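Local coordinates for protein polycyclic ketone monooxygenase (PDB 5MQ6) that inserts a single oxygen atom beside the carbonyl of ketones, polycyclic ones especially, to give esters or lactones, using FAD as cofactor and binding NADPH, at residues P315-K319 against T320-R324; Y165-A168 against T169-L173; W328-E331 against R332-N335; Y633-L636 against L637-Y640. All coordinates share one frame; numbering follows the deposited sequence.

Contact 1: residues P315-K319 against T320-R324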
loop_
_atom_site.group_PDB
_atom_site.type_symbol
_atom_site.label_atom_id
_atom_site.label_comp_id
_atom_site.label_asym_id
_atom_site.label_seq_id
_atom_site.Cartn_x
_atom_site.Cartn_y
_atom_site.Cartn_z
ATOM N N PRO A 315 10.605 21.189 -19.522
ATOM C CA PRO A 315 10.749 20.385 -20.755
ATOM C C PRO A 315 12.163 20.168 -21.167
ATOM O O PRO A 315 12.426 19.192 -21.879
ATOM C CB PRO A 315 10.045 21.217 -21.820
ATOM C CG PRO A 315 9.227 22.225 -21.061
ATOM C CD PRO A 315 10.012 22.501 -19.821
ATOM N N VAL A 316 13.068 21.050 -20.718
ATOM C CA VAL A 316 14.510 20.842 -20.982
ATOM C C VAL A 316 15.086 19.797 -20.021
ATOM O O VAL A 316 15.927 18.953 -20.390
ATOM C CB VAL A 316 15.385 22.163 -21.078
ATOM C CG1 VAL A 316 14.570 23.475 -20.915
ATOM C CG2 VAL A 316 16.625 22.110 -20.170
ATOM N N GLU A 317 14.650 19.876 -18.784
ATOM C CA GLU A 317 15.072 18.905 -17.793
ATOM C C GLU A 317 14.551 17.482 -18.213
ATOM O O GLU A 317 15.331 16.468 -18.305
ATOM C CB GLU A 317 14.560 19.344 -16.426
ATOM C CG GLU A 317 15.362 18.855 -15.254
ATOM C CD GLU A 317 14.454 18.462 -14.110
ATOM O OE1 GLU A 317 13.236 18.825 -14.165
ATOM O OE2 GLU A 317 14.952 17.772 -13.173
ATOM N N TRP A 318 13.263 17.428 -18.535
ATOM C CA TRP A 318 12.675 16.220 -19.157
ATOM C C TRP A 318 13.561 15.444 -20.173
ATOM O O TRP A 318 13.862 14.293 -19.998
ATOM C CB TRP A 318 11.318 16.579 -19.794
ATOM C CG TRP A 318 10.694 15.354 -20.351
ATOM C CD1 TRP A 318 10.627 14.980 -21.650
ATOM C CD2 TRP A 318 10.144 14.284 -19.582
ATOM N NE1 TRP A 318 10.076 13.728 -21.746
ATOM C CE2 TRP A 318 9.752 13.290 -20.487
ATOM C CE3 TRP A 318 9.970 14.069 -18.209
ATOM C CZ2 TRP A 318 9.158 12.119 -20.069
ATOM C CZ3 TRP A 318 9.356 12.915 -17.796
ATOM C CH2 TRP A 318 8.959 11.957 -18.711
ATOM N N LYS A 319 14.019 16.075 -21.232
ATOM C CA LYS A 319 14.707 15.329 -22.310
ATOM C C LYS A 319 16.166 15.105 -21.980
ATOM O O LYS A 319 16.816 14.195 -22.517
ATOM C CB LYS A 319 14.575 16.005 -23.706
ATOM C CG LYS A 319 13.913 17.378 -23.750
ATOM C CD LYS A 319 13.169 17.719 -25.053
ATOM C CE LYS A 319 12.140 18.846 -24.805
ATOM N NZ LYS A 319 11.450 19.434 -25.992
ATOM N N THR A 320 16.670 15.930 -21.074
ATOM C CA THR A 320 18.057 15.937 -20.672
ATOM C C THR A 320 18.333 15.030 -19.500
ATOM O O THR A 320 19.340 14.303 -19.479
ATOM C CB THR A 320 18.383 17.378 -20.264
ATOM O OG1 THR A 320 18.276 18.144 -21.443
ATOM C CG2 THR A 320 19.738 17.569 -19.789
ATOM N N LYS A 321 17.476 15.141 -18.492
ATOM C CA LYS A 321 17.755 14.597 -17.158
ATOM C C LYS A 321 16.770 13.543 -16.640
ATOM O O LYS A 321 17.012 12.958 -15.568
ATOM C CB LYS A 321 17.807 15.780 -16.188
ATOM C CG LYS A 321 19.125 16.570 -16.272
ATOM C CD LYS A 321 18.925 18.057 -15.964
ATOM C CE LYS A 321 18.513 18.335 -14.518
ATOM N NZ LYS A 321 19.592 18.036 -13.521
ATOM N N ILE A 322 15.666 13.334 -17.347
ATOM C CA ILE A 322 14.637 12.379 -16.912
ATOM C C ILE A 322 14.531 11.288 -17.957
ATOM O O ILE A 322 15.064 10.198 -17.771
ATOM C CB ILE A 322 13.311 13.074 -16.625
ATOM C CG1 ILE A 322 13.548 14.161 -15.532
ATOM C CG2 ILE A 322 12.281 12.036 -16.210
ATOM C CD1 ILE A 322 12.421 15.157 -15.345
ATOM N N ALA A 323 13.926 11.576 -19.085
ATOM C CA ALA A 323 13.807 10.569 -20.106
ATOM C C ALA A 323 15.146 10.450 -20.863
ATOM O O ALA A 323 15.214 10.683 -22.032
ATOM C CB ALA A 323 12.630 10.878 -21.051
ATOM N N ARG A 324 16.184 9.975 -20.212
ATOM C CA ARG A 324 17.520 10.171 -20.703
ATOM C C ARG A 324 17.861 9.169 -21.761
ATOM O O ARG A 324 18.779 9.403 -22.493
ATOM C CB ARG A 324 18.556 10.005 -19.597
ATOM C CG ARG A 324 18.314 10.913 -18.425
ATOM C CD ARG A 324 18.299 10.149 -17.097
ATOM N NE ARG A 324 19.641 9.985 -16.622
ATOM C CZ ARG A 324 20.280 10.807 -15.786
ATOM N NH1 ARG A 324 19.725 11.831 -15.206
ATOM N NH2 ARG A 324 21.525 10.546 -15.504
#
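Trp318 meets Ile322 and Ala323, four and five positions further along the chain. Its six-membered ring takes the CG2 branch of Ile322, Trp318 CZ3 to Ile322 CG2 3.4 Å, the two side chains crossing at about a right angle. Ala323 brings its CB over one face, toward the rim at CE2, CZ2 and NE1, 3.8 Å from Trp318 CE2. The indole gets there because CG lies anti to the backbone N (chi1 -177°), beside the carbonyl carbon. A serine in place of this tryptophan would probably leave Ile322 CG2 and Ala323 CB without the surface they rest on. Behind the side chains, Trp318 O accepts Ala323 N at 2.9 Å and, weakly, Ile322 N: the helix widens into a pi-type turn. One turn back, Val316 O is gripped twice by Thr320, by its N and by its OG1 at 2.7 Å. Glu317 lays CG against Lys321 CE, while its carboxylate pairs with Arg311. Arg324 NH1 reaches back to Lys321 O (3.0 Å), which lies in the guanidinium plane, and NH2 bridges to Glu349. This surface helix, 315-322, sits between the loop of Ile149 and Pro150, which Trp318 touches, and helix 328-340, against which Ile322 and Ala323 pack.

Contact 2: residues Y165-A168 against T169-L173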
loop_
_atom_site.group_PDB
_atom_site.type_symbol
_atom_site.label_atom_id
_atom_site.label_comp_id
_atom_site.label_asym_id
_atom_site.label_seq_id
_atom_site.Cartn_x
_atom_site.Cartn_y
_atom_site.Cartn_z
ATOM N N TYR A 165 -6.335 5.126 -17.025
ATOM C CA TYR A 165 -7.165 5.127 -18.252
ATOM C C TYR A 165 -6.355 5.173 -19.505
ATOM O O TYR A 165 -6.678 4.468 -20.462
ATOM C CB TYR A 165 -8.273 6.211 -18.231
ATOM C CG TYR A 165 -9.393 5.625 -17.487
ATOM C CD1 TYR A 165 -9.341 5.437 -16.099
ATOM C CD2 TYR A 165 -10.533 5.131 -18.181
ATOM C CE1 TYR A 165 -10.415 4.844 -15.382
ATOM C CE2 TYR A 165 -11.608 4.547 -17.475
ATOM C CZ TYR A 165 -11.516 4.375 -16.088
ATOM O OH TYR A 165 -12.500 3.682 -15.463
ATOM N N ARG A 166 -5.260 5.929 -19.481
ATOM C CA ARG A 166 -4.372 5.963 -20.629
ATOM C C ARG A 166 -3.815 4.563 -20.919
ATOM O O ARG A 166 -3.665 4.124 -22.099
ATOM C CB ARG A 166 -3.246 6.967 -20.413
ATOM C CG ARG A 166 -2.148 6.930 -21.464
ATOM C CD ARG A 166 -1.124 8.073 -21.306
ATOM N NE ARG A 166 -1.789 9.359 -21.254
ATOM C CZ ARG A 166 -2.099 10.083 -20.177
ATOM N NH1 ARG A 166 -1.726 9.741 -18.938
ATOM N NH2 ARG A 166 -2.827 11.189 -20.370
ATOM N N ILE A 167 -3.431 3.866 -19.857
ATOM C CA ILE A 167 -2.845 2.527 -20.037
ATOM C C ILE A 167 -3.934 1.594 -20.565
ATOM O O ILE A 167 -3.709 0.874 -21.528
ATOM C CB ILE A 167 -2.219 1.973 -18.747
ATOM C CG1 ILE A 167 -0.972 2.812 -18.422
ATOM C CG2 ILE A 167 -1.783 0.497 -18.906
ATOM C CD1 ILE A 167 -0.542 2.761 -16.996
ATOM N N ALA A 168 -5.094 1.604 -19.929
ATOM C CA ALA A 168 -6.143 0.686 -20.367
ATOM C C ALA A 168 -6.544 0.905 -21.813
ATOM O O ALA A 168 -6.842 -0.069 -22.561
ATOM C CB ALA A 168 -7.339 0.827 -19.464
ATOM N N THR A 169 -6.517 2.179 -22.234
ATOM C CA THR A 169 -6.807 2.562 -23.615
ATOM C C THR A 169 -5.736 2.069 -24.545
ATOM O O THR A 169 -6.025 1.455 -25.568
ATOM C CB THR A 169 -6.896 4.085 -23.717
ATOM O OG1 THR A 169 -8.091 4.509 -23.030
ATOM C CG2 THR A 169 -6.927 4.586 -25.187
ATOM N N GLN A 170 -4.486 2.327 -24.184
ATOM C CA GLN A 170 -3.395 1.963 -25.032
ATOM C C GLN A 170 -3.369 0.444 -25.274
ATOM O O GLN A 170 -3.108 0.003 -26.395
ATOM C CB GLN A 170 -2.063 2.511 -24.524
ATOM C CG GLN A 170 -0.927 2.182 -25.442
ATOM C CD GLN A 170 0.287 3.010 -25.221
ATOM O OE1 GLN A 170 0.231 4.126 -24.695
ATOM N NE2 GLN A 170 1.423 2.462 -25.597
ATOM N N TRP A 171 -3.658 -0.359 -24.264
ATOM C CA TRP A 171 -3.571 -1.813 -24.467
ATOM C C TRP A 171 -4.898 -2.462 -24.634
ATOM O O TRP A 171 -4.994 -3.678 -24.523
ATOM C CB TRP A 171 -2.722 -2.489 -23.362
ATOM C CG TRP A 171 -1.255 -2.315 -23.593
ATOM C CD1 TRP A 171 -0.469 -3.175 -24.221
ATOM C CD2 TRP A 171 -0.405 -1.213 -23.191
ATOM N NE1 TRP A 171 0.815 -2.728 -24.230
ATOM C CE2 TRP A 171 0.885 -1.516 -23.626
ATOM C CE3 TRP A 171 -0.625 -0.024 -22.544
ATOM C CZ2 TRP A 171 1.991 -0.687 -23.402
ATOM C CZ3 TRP A 171 0.512 0.853 -22.276
ATOM C CH2 TRP A 171 1.763 0.530 -22.738
ATOM N N LYS A 172 -5.923 -1.661 -24.934
ATOM C CA LYS A 172 -7.245 -2.138 -25.265
ATOM C C LYS A 172 -7.828 -3.040 -24.248
ATOM O O LYS A 172 -8.290 -4.109 -24.516
ATOM C CB LYS A 172 -7.205 -2.743 -26.681
ATOM C CG LYS A 172 -6.501 -1.725 -27.605
ATOM C CD LYS A 172 -6.583 -2.013 -29.083
ATOM C CE LYS A 172 -5.716 -3.208 -29.424
ATOM N NZ LYS A 172 -4.251 -3.048 -29.270
ATOM N N LEU A 173 -7.891 -2.531 -23.045
ATOM C CA LEU A 173 -8.365 -3.303 -21.925
ATOM C C LEU A 173 -9.759 -2.985 -21.518
ATOM O O LEU A 173 -10.288 -3.654 -20.653
ATOM C CB LEU A 173 -7.387 -3.124 -20.738
ATOM C CG LEU A 173 -5.962 -3.523 -20.983
ATOM C CD1 LEU A 173 -5.087 -3.287 -19.742
ATOM C CD2 LEU A 173 -5.933 -4.983 -21.237
#
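A Schellman motif ends helix 157-170, and its closing bond runs from Leu173 N to Ala168 O, 2.7 Å long and nearly straight (170°). Within the turn, Lys172 N bonds to Thr169 O. Lys172 takes the positive phi that the C-prime position needs, and the reversed chain brings Leu173 CB within 4.2 Å of Ala168 CB. At Trp171 the backbone departs from helical torsions, yet its N still donates to Ile167 O at 3.0 Å. That same oxygen meets the indole edge in the ring plane, 3.4 Å from Trp171 CE3. The side chains of Ile167 and Trp171 cross obliquely, Ile167 CG2 3.9 Å from Trp171 CE3, while Gln170 CG lies over part of one face of the ring. The element belongs to the dinucleotide-binding part of the protein: Ile167, Trp171 and Leu173 all pack on helix 88-99, whose start carries the last glycine of a probable GxGxxG motif at the FAD. Beyond the ring, Trp171 NE1 is held by Glu99 of that helix, and Gln170 NE2 by Glu145 O. Thr169 OG1, set beside its own backbone N (chi1 -70°), pairs with His174 just past the turn, and Arg166 forms a salt bridge with Glu162.

Contact 3: residues W328-E331 against R332-N335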
loop_
_atom_site.group_PDB
_atom_site.type_symbol
_atom_site.label_atom_id
_atom_site.label_comp_id
_atom_site.label_asym_id
_atom_site.label_seq_id
_atom_site.Cartn_x
_atom_site.Cartn_y
_atom_site.Cartn_z
ATOM N N TRP A 328 14.939 4.248 -19.299
ATOM C CA TRP A 328 15.308 5.224 -18.293
ATOM C C TRP A 328 14.576 5.082 -16.963
ATOM O O TRP A 328 15.135 5.347 -15.916
ATOM C CB TRP A 328 15.141 6.625 -18.830
ATOM C CG TRP A 328 13.712 7.007 -19.156
ATOM C CD1 TRP A 328 13.116 6.975 -20.386
ATOM C CD2 TRP A 328 12.757 7.569 -18.245
ATOM N NE1 TRP A 328 11.827 7.439 -20.287
ATOM C CE2 TRP A 328 11.580 7.814 -18.984
ATOM C CE3 TRP A 328 12.776 7.865 -16.885
ATOM C CZ2 TRP A 328 10.421 8.284 -18.411
ATOM C CZ3 TRP A 328 11.577 8.409 -16.288
ATOM C CH2 TRP A 328 10.430 8.586 -17.066
ATOM N N GLN A 329 13.325 4.672 -17.002
ATOM C CA GLN A 329 12.542 4.685 -15.788
ATOM C C GLN A 329 12.996 3.628 -14.755
ATOM O O GLN A 329 13.084 3.920 -13.532
ATOM C CB GLN A 329 11.053 4.600 -16.117
ATOM C CG GLN A 329 10.159 4.755 -14.913
ATOM C CD GLN A 329 8.687 4.924 -15.272
ATOM O OE1 GLN A 329 8.177 4.315 -16.236
ATOM N NE2 GLN A 329 7.999 5.722 -14.503
ATOM N N ARG A 330 13.335 2.422 -15.225
ATOM C CA ARG A 330 13.854 1.447 -14.313
ATOM C C ARG A 330 15.196 1.911 -13.670
ATOM O O ARG A 330 15.450 1.754 -12.503
ATOM C CB ARG A 330 13.884 0.078 -15.034
ATOM C CG ARG A 330 14.642 -0.988 -14.354
ATOM C CD ARG A 330 13.837 -1.711 -13.295
ATOM N NE ARG A 330 12.745 -2.595 -13.740
ATOM C CZ ARG A 330 12.855 -3.881 -14.070
ATOM N NH1 ARG A 330 14.043 -4.469 -14.173
ATOM N NH2 ARG A 330 11.752 -4.606 -14.321
ATOM N N GLU A 331 16.029 2.563 -14.431
ATOM C CA GLU A 331 17.266 3.060 -13.899
ATOM C C GLU A 331 16.976 4.154 -12.836
ATOM O O GLU A 331 17.532 4.162 -11.765
ATOM C CB GLU A 331 18.178 3.530 -15.076
ATOM C CG GLU A 331 19.192 4.543 -14.660
ATOM C CD GLU A 331 20.019 5.035 -15.791
ATOM O OE1 GLU A 331 19.778 6.183 -16.263
ATOM O OE2 GLU A 331 20.855 4.230 -16.215
ATOM N N ARG A 332 16.021 5.030 -13.102
ATOM C CA ARG A 332 15.677 6.045 -12.162
ATOM C C ARG A 332 15.116 5.515 -10.824
ATOM O O ARG A 332 15.394 6.055 -9.755
ATOM C CB ARG A 332 14.693 7.005 -12.834
ATOM C CG ARG A 332 14.544 8.332 -12.118
ATOM C CD ARG A 332 13.639 9.222 -12.956
ATOM N NE ARG A 332 13.537 10.518 -12.312
ATOM C CZ ARG A 332 14.400 11.512 -12.426
ATOM N NH1 ARG A 332 14.142 12.593 -11.749
ATOM N NH2 ARG A 332 15.491 11.466 -13.168
ATOM N N MET A 333 14.306 4.472 -10.907
ATOM C CA MET A 333 13.696 3.866 -9.772
ATOM C C MET A 333 14.777 3.237 -8.911
ATOM O O MET A 333 14.754 3.291 -7.682
ATOM C CB MET A 333 12.692 2.780 -10.221
ATOM C CG MET A 333 11.377 3.307 -10.726
ATOM S SD MET A 333 10.086 2.084 -11.187
ATOM C CE MET A 333 10.978 0.960 -12.106
ATOM N N LEU A 334 15.756 2.650 -9.589
ATOM C CA LEU A 334 16.927 2.069 -8.898
ATOM C C LEU A 334 17.765 3.143 -8.179
ATOM O O LEU A 334 18.118 3.009 -7.039
ATOM C CB LEU A 334 17.749 1.296 -9.927
ATOM C CG LEU A 334 17.191 -0.083 -10.303
ATOM C CD1 LEU A 334 17.820 -0.522 -11.626
ATOM C CD2 LEU A 334 17.600 -1.076 -9.235
ATOM N N ASN A 335 17.993 4.232 -8.867
ATOM C CA ASN A 335 18.692 5.371 -8.294
ATOM C C ASN A 335 18.018 5.903 -7.019
ATOM O O ASN A 335 18.648 6.005 -5.999
ATOM C CB ASN A 335 18.814 6.430 -9.377
ATOM C CG ASN A 335 19.629 7.600 -8.936
ATOM O OD1 ASN A 335 19.126 8.598 -8.389
ATOM N ND2 ASN A 335 20.913 7.464 -9.123
#
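Trp328 turns the rim of its indole toward Arg332, one helical turn on: CD of the arginine sits at the ring edge, near its plane, 4.0 Å from Trp328 CZ3. The two flat groups do not stack, for ring and guanidinium planes stand 70° apart. Trp328 is in the crowded position, with CG between the backbone N and the carbonyl carbon (chi1 65°), which carries the six-membered ring forward along the helix toward Arg332 and lets Gln329 CB cover part of one face. Arg332 is extended from CG to NE, which carries its guanidinium to a salt bridge with Glu135. On the next side of the helix Arg330 and Met333 meet. The thioether bends at chi3, bringing CE 3.7 Å from Arg330 CA and 4.1 Å from Arg330 CD, at the edge of the guanidinium and near its plane. Leu334 leans on the same residue, with CD1 3.4 Å from Arg330 O, the carbonyl that also accepts Leu334 N at 3.1 Å. Arg330 itself is bent at chi2 and chi3. Aliphatic carbons and the indole rim do the touching within this helix, while the charged heads find partners beyond it: Arg330 is salt-bridged to Asp546 and Glu550, which joins this helix to helix 541-562, and the two carboxylates probably balance its charge.

Contact 4: residues Y633-L636 against L637-Y640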
loop_
_atom_site.group_PDB
_atom_site.type_symbol
_atom_site.label_atom_id
_atom_site.label_comp_id
_atom_site.label_asym_id
_atom_site.label_seq_id
_atom_site.Cartn_x
_atom_site.Cartn_y
_atom_site.Cartn_z
ATOM N N TYR A 633 17.131 -8.464 -4.717
ATOM C CA TYR A 633 16.047 -9.365 -5.059
ATOM C C TYR A 633 15.817 -9.452 -6.615
ATOM O O TYR A 633 15.744 -10.572 -7.231
ATOM C CB TYR A 633 14.806 -8.897 -4.285
ATOM C CG TYR A 633 13.499 -9.577 -4.612
ATOM C CD1 TYR A 633 13.348 -10.931 -4.418
ATOM C CD2 TYR A 633 12.412 -8.844 -5.106
ATOM C CE1 TYR A 633 12.139 -11.565 -4.642
ATOM C CE2 TYR A 633 11.180 -9.419 -5.372
ATOM C CZ TYR A 633 11.046 -10.806 -5.158
ATOM O OH TYR A 633 9.861 -11.415 -5.403
ATOM N N MET A 634 15.728 -8.267 -7.229
ATOM C CA MET A 634 15.573 -8.178 -8.680
ATOM C C MET A 634 16.630 -8.936 -9.447
ATOM O O MET A 634 16.311 -9.643 -10.419
ATOM C CB MET A 634 15.605 -6.719 -9.125
ATOM C CG MET A 634 15.454 -6.445 -10.611
ATOM S SD MET A 634 15.680 -4.667 -10.917
ATOM C CE MET A 634 17.475 -4.717 -10.816
ATOM N N LYS A 635 17.880 -8.671 -9.096
ATOM C CA LYS A 635 19.012 -9.361 -9.731
ATOM C C LYS A 635 18.902 -10.907 -9.522
ATOM O O LYS A 635 19.148 -11.690 -10.427
ATOM C CB LYS A 635 20.349 -8.799 -9.212
ATOM C CG LYS A 635 21.579 -9.681 -9.498
ATOM C CD LYS A 635 21.946 -9.823 -10.990
ATOM C CE LYS A 635 23.424 -9.485 -11.277
ATOM N NZ LYS A 635 23.605 -8.872 -12.631
ATOM N N LEU A 636 18.547 -11.314 -8.324
ATOM C CA LEU A 636 18.352 -12.735 -8.001
ATOM C C LEU A 636 17.309 -13.374 -8.944
ATOM O O LEU A 636 17.531 -14.428 -9.444
ATOM C CB LEU A 636 17.952 -12.897 -6.537
ATOM C CG LEU A 636 17.720 -14.360 -6.027
ATOM C CD1 LEU A 636 17.832 -14.403 -4.530
ATOM C CD2 LEU A 636 16.320 -14.834 -6.322
ATOM N N LEU A 637 16.184 -12.671 -9.204
ATOM C CA LEU A 637 15.180 -13.158 -10.083
ATOM C C LEU A 637 15.661 -13.254 -11.504
ATOM O O LEU A 637 15.398 -14.251 -12.187
ATOM C CB LEU A 637 13.891 -12.286 -10.024
ATOM C CG LEU A 637 13.254 -12.229 -8.618
ATOM C CD1 LEU A 637 12.065 -11.300 -8.694
ATOM C CD2 LEU A 637 12.801 -13.537 -7.996
ATOM N N GLN A 638 16.408 -12.235 -11.934
ATOM C CA GLN A 638 16.966 -12.215 -13.303
ATOM C C GLN A 638 17.854 -13.432 -13.478
ATOM O O GLN A 638 17.682 -14.189 -14.430
ATOM C CB GLN A 638 17.796 -10.939 -13.590
ATOM C CG GLN A 638 16.938 -9.700 -13.711
ATOM C CD GLN A 638 17.686 -8.382 -13.636
ATOM O OE1 GLN A 638 18.848 -8.350 -13.229
ATOM N NE2 GLN A 638 16.999 -7.264 -14.021
ATOM N N GLU A 639 18.731 -13.676 -12.509
ATOM C CA GLU A 639 19.594 -14.853 -12.655
ATOM C C GLU A 639 18.796 -16.168 -12.664
ATOM O O GLU A 639 19.110 -17.103 -13.397
ATOM C CB GLU A 639 20.677 -14.877 -11.593
ATOM C CG GLU A 639 21.614 -13.671 -11.770
ATOM C CD GLU A 639 22.556 -13.472 -10.590
ATOM O OE1 GLU A 639 22.416 -14.119 -9.522
ATOM O OE2 GLU A 639 23.480 -12.662 -10.727
ATOM N N TYR A 640 17.759 -16.210 -11.848
ATOM C CA TYR A 640 16.928 -17.386 -11.760
ATOM C C TYR A 640 16.207 -17.750 -13.109
ATOM O O TYR A 640 16.044 -18.944 -13.478
ATOM C CB TYR A 640 15.965 -17.234 -10.602
ATOM C CG TYR A 640 14.893 -18.316 -10.564
ATOM C CD1 TYR A 640 13.726 -18.194 -11.295
ATOM C CD2 TYR A 640 15.069 -19.435 -9.824
ATOM C CE1 TYR A 640 12.751 -19.173 -11.288
ATOM C CE2 TYR A 640 14.114 -20.439 -9.749
ATOM C CZ TYR A 640 12.945 -20.300 -10.504
ATOM O OH TYR A 640 12.042 -21.290 -10.477
#
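Leu637 drives its two methyl branches into the side of the helix presented by Tyr633. CD1 stands over one face of the phenol ring in a CH-pi contact, 4.0 Å from the centroid and 21° off the ring normal, displaced toward the CZ side. CD2 lies on the same side, farther out beyond the ring, 3.9 Å from Tyr633 CE1, and also touches Leu636 CD2 at 4.1 Å. With CG beside its backbone N (chi1 -60°), Leu637 points both methyls back up the helix to the ring. An alanine at this position would drop both branches, and would probably leave that Tyr633 face without its cover and a gap beside Leu636 CD2. Lys635 and Glu639 meet on another side. The lysine chain, bent at chi2, chi3 and chi4, lies across the carboxylate, its CE 3.2 Å from Glu639 OE2. The amine itself stays at 4.2 Å, Lys635 NZ to Glu639 OE2, too far for a salt bridge; opposite charges at this range probably attract only weakly. Extended Gln638 crosses Met634 obliquely, Gln638 NE2 3.8 Å from Met634 CG. Outside, Tyr633 OH bonds to His517 O, and Tyr640 sets its ring edge-to-face with His517. Leu637 and Met634 press on Val547 of helix 541-562, and Met634 also touches helix 328-340, so helix 630-641 packs against both.

Contact 1 lies at the surface; the other three are partly buried. Contacts 1 and 3 sit on successive helices that touch, Ala323 CB lying 3.6 Å from Trp328 NE1. Contact 3 in turn meets contact 4, Arg330 NH1 coming 3.7 Å from Met634 SD, so residues 328-335 link the two. Contact 2 touches none of them and packs on helix 88-99; its Ile167 and Met333 of contact 3 lie about 10 and 9 Å from the FAD, side chain to cofactor. Contact 1 includes a wider pi-type turn, contact 2 a Schellman C-cap. On regular helix, contact 3 sends arginine heads to carboxylates of neighbouring elements, whereas contact 4 pairs buried leucine-on-tyrosine packing with an exposed Lys635-Glu639 pair.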